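DNA replication regulator protein HobA (Helicobacter pylori, PDB 2UVP) is required for initiation of DNA replication and increases the binding of the initiator DnaA to the chromosomal origin, oriC. Local coordinates at residues 18-21 / 22-25. Numbering follows the deposited sequence.
Sequences IRDQ and GEFI. Unlike the reference sequence in segment 18-21: Ile18 (reference Val).
Arg19 and Glu23, one turn apart on the N-terminal alpha-helix 10-28, show how a surface i to i+4 pair of opposite charge can be linked without direct contact of the charges. Beneath them the backbone follows the alpha-helical pattern: the amides of Gly22, Glu23, Phe24 and Ile25 donate to the carbonyls of Ile18, Arg19, Asp20 and Gln21, with Phe24 N to Asp20 O at 3.0 Å. The two side chains run alongside each other in the same direction, and Glu23 OE2 lies 3.4 Å from Arg19 CG, against the aliphatic stem. Glu23 OE1 sits at the edge of the guanidinium, near its plane, but 4.4 Å from Arg19 NH1, beyond a salt bridge. NH1 forms a 2.7 Å salt bridge to Asp20 OD1, and the chain bends at chi3 (29°), consistent with NH1 turning toward Asp20; Arg19 also packs on an acidic side chain of another chain. Asp20 OD1 and Glu23 OE1 lie 4.2 Å apart, a like-charge approach probably eased by the arginine and by a water that donates to both oxygens. Glu23 is a calcium ligand in a structure of this protein. Gln21, extended from chi1 (-172°) onward, carries its amide out to another protein chain, where OE1 is hydrogen-bonded to a polar side chain; NE2 is also hydrogen-bonded outside the two segments. Ile18 and Ile25 pack on apolar side chains of another chain. Phe24 meets Ser159 and Leu160 of its own chain. The bridging water stands 2.9 Å from Asp20 OD1 and 3.1 Å from Glu23 OE1.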
ATOM      1  N   ILE A  18      23.621  -6.080  25.921  1.00 14.55           N
ATOM      2  CA  ILE A  18      24.212  -5.062  25.045  1.00 14.15           C
ATOM      3  C   ILE A  18      25.682  -5.363  24.756  1.00 14.89           C
ATOM      4  O   ILE A  18      26.156  -5.296  23.601  1.00 14.46           O
ATOM      5  CB  ILE A  18      24.021  -3.659  25.661  1.00 14.33           C
ATOM      6  CG1 ILE A  18      22.540  -3.264  25.512  1.00 15.98           C
ATOM      7  CG2 ILE A  18      24.870  -2.595  24.964  1.00 15.85           C
ATOM      8  CD1 ILE A  18      22.053  -3.444  24.113  1.00 24.36           C
ATOM      9  N   ARG A  19      26.411  -5.696  25.814  1.00 14.74           N
ATOM     10  CA  ARG A  19      27.828  -5.999  25.631  1.00 16.78           C
ATOM     11  C   ARG A  19      27.998  -7.163  24.659  1.00 16.10           C
ATOM     12  O   ARG A  19      28.763  -7.068  23.702  1.00 17.34           O
ATOM     13  CB  ARG A  19      28.508  -6.257  26.971  1.00 16.13           C
ATOM     14  CG  ARG A  19      30.009  -6.598  26.823  1.00 17.69           C
ATOM     15  CD  ARG A  19      30.682  -6.878  28.191  1.00 21.58           C
ATOM     16  NE  ARG A  19      29.775  -7.426  29.203  1.00 32.12           N
ATOM     17  CZ  ARG A  19      29.269  -8.662  29.215  1.00 36.22           C
ATOM     18  NH1 ARG A  19      29.553  -9.532  28.244  1.00 39.31           N
ATOM     19  NH2 ARG A  19      28.457  -9.026  30.208  1.00 36.88           N
ATOM     20  N   ASP A  20      27.235  -8.231  24.874  1.00 15.26           N
ATOM     21  CA  ASP A  20      27.316  -9.426  24.064  1.00 15.20           C
ATOM     22  C   ASP A  20      26.870  -9.133  22.613  1.00 14.27           C
ATOM     23  O   ASP A  20      27.448  -9.645  21.662  1.00 13.63           O
ATOM     24  CB  ASP A  20      26.458 -10.549  24.662  1.00 16.43           C
ATOM     25  CG  ASP A  20      27.035 -11.128  25.957  1.00 21.13           C
ATOM     26  OD1 ASP A  20      28.199 -10.832  26.300  1.00 27.36           O
ATOM     27  OD2 ASP A  20      26.301 -11.893  26.636  1.00 27.21           O
ATOM     28  N   GLN A  21      25.841  -8.305  22.466  1.00 13.22           N
ATOM     29  CA  GLN A  21      25.305  -8.004  21.140  1.00 13.10           C
ATOM     30  C   GLN A  21      26.390  -7.361  20.261  1.00 12.51           C
ATOM     31  O   GLN A  21      26.609  -7.754  19.108  1.00 12.62           O
ATOM     32  CB  GLN A  21      24.093  -7.070  21.293  1.00 13.62           C
ATOM     33  CG  GLN A  21      23.317  -6.816  20.015  1.00 14.40           C
ATOM     34  CD  GLN A  21      22.282  -5.730  20.231  1.00 13.65           C
ATOM     35  OE1 GLN A  21      22.568  -4.693  20.843  1.00 13.07           O
ATOM     36  NE2 GLN A  21      21.087  -5.950  19.710  1.00 13.47           N
ATOM     37  N   GLY A  22      27.089  -6.387  20.827  1.00 12.86           N
ATOM     38  CA  GLY A  22      28.103  -5.654  20.077  1.00 13.83           C
ATOM     39  C   GLY A  22      29.313  -6.548  19.828  1.00 14.78           C
ATOM     40  O   GLY A  22      29.924  -6.478  18.778  1.00 14.44           O
ATOM     41  N   GLU A  23      29.636  -7.414  20.792  1.00 14.79           N
ATOM     42  CA  GLU A  23      30.786  -8.315  20.642  1.00 15.67           C
ATOM     43  C   GLU A  23      30.574  -9.306  19.504  1.00 14.58           C
ATOM     44  O   GLU A  23      31.489  -9.574  18.715  1.00 15.29           O
ATOM     45  CB  GLU A  23      31.115  -9.005  21.983  1.00 14.41           C
ATOM     46  CG  GLU A  23      31.749  -8.018  22.974  1.00 17.14           C
ATOM     47  CD  GLU A  23      32.157  -8.638  24.322  1.00 19.90           C
ATOM     48  OE1 GLU A  23      31.917  -9.853  24.529  1.00 26.82           O
ATOM     49  OE2 GLU A  23      32.705  -7.887  25.171  1.00 24.43           O
ATOM     50  N   PHE A  24      29.346  -9.800  19.364  1.00 13.80           N
ATOM     51  CA  PHE A  24      29.043 -10.732  18.288  1.00 13.22           C
ATOM     52  C   PHE A  24      29.057 -10.020  16.928  1.00 12.92           C
ATOM     53  O   PHE A  24      29.601 -10.552  15.957  1.00 12.15           O
ATOM     54  CB  PHE A  24      27.728 -11.474  18.550  1.00 13.48           C
ATOM     55  CG  PHE A  24      27.481 -12.620  17.607  1.00 15.12           C
ATOM     56  CD1 PHE A  24      28.401 -13.666  17.486  1.00 18.15           C
ATOM     57  CD2 PHE A  24      26.308 -12.665  16.845  1.00 17.25           C
ATOM     58  CE1 PHE A  24      28.164 -14.740  16.598  1.00 18.93           C
ATOM     59  CE2 PHE A  24      26.052 -13.744  15.968  1.00 17.29           C
ATOM     60  CZ  PHE A  24      26.985 -14.780  15.846  1.00 18.74           C
ATOM     61  N   ILE A  25      28.488  -8.807  16.870  1.00 12.12           N
ATOM     62  CA  ILE A  25      28.593  -7.998  15.643  1.00 12.36           C
ATOM     63  C   ILE A  25      30.050  -7.855  15.219  1.00 12.49           C
ATOM     64  O   ILE A  25      30.392  -8.056  14.040  1.00 14.17           O
ATOM     65  CB  ILE A  25      27.911  -6.623  15.822  1.00 12.94           C
ATOM     66  CG1 ILE A  25      26.381  -6.849  15.801  1.00 12.21           C
ATOM     67  CG2 ILE A  25      28.370  -5.610  14.725  1.00 13.25           C
ATOM     68  CD1 ILE A  25      25.562  -5.672  16.388  1.00 14.37           C
TER
HETATM   69  O   HOH W   1      30.005 -12.274  24.491  1.00 40.51           O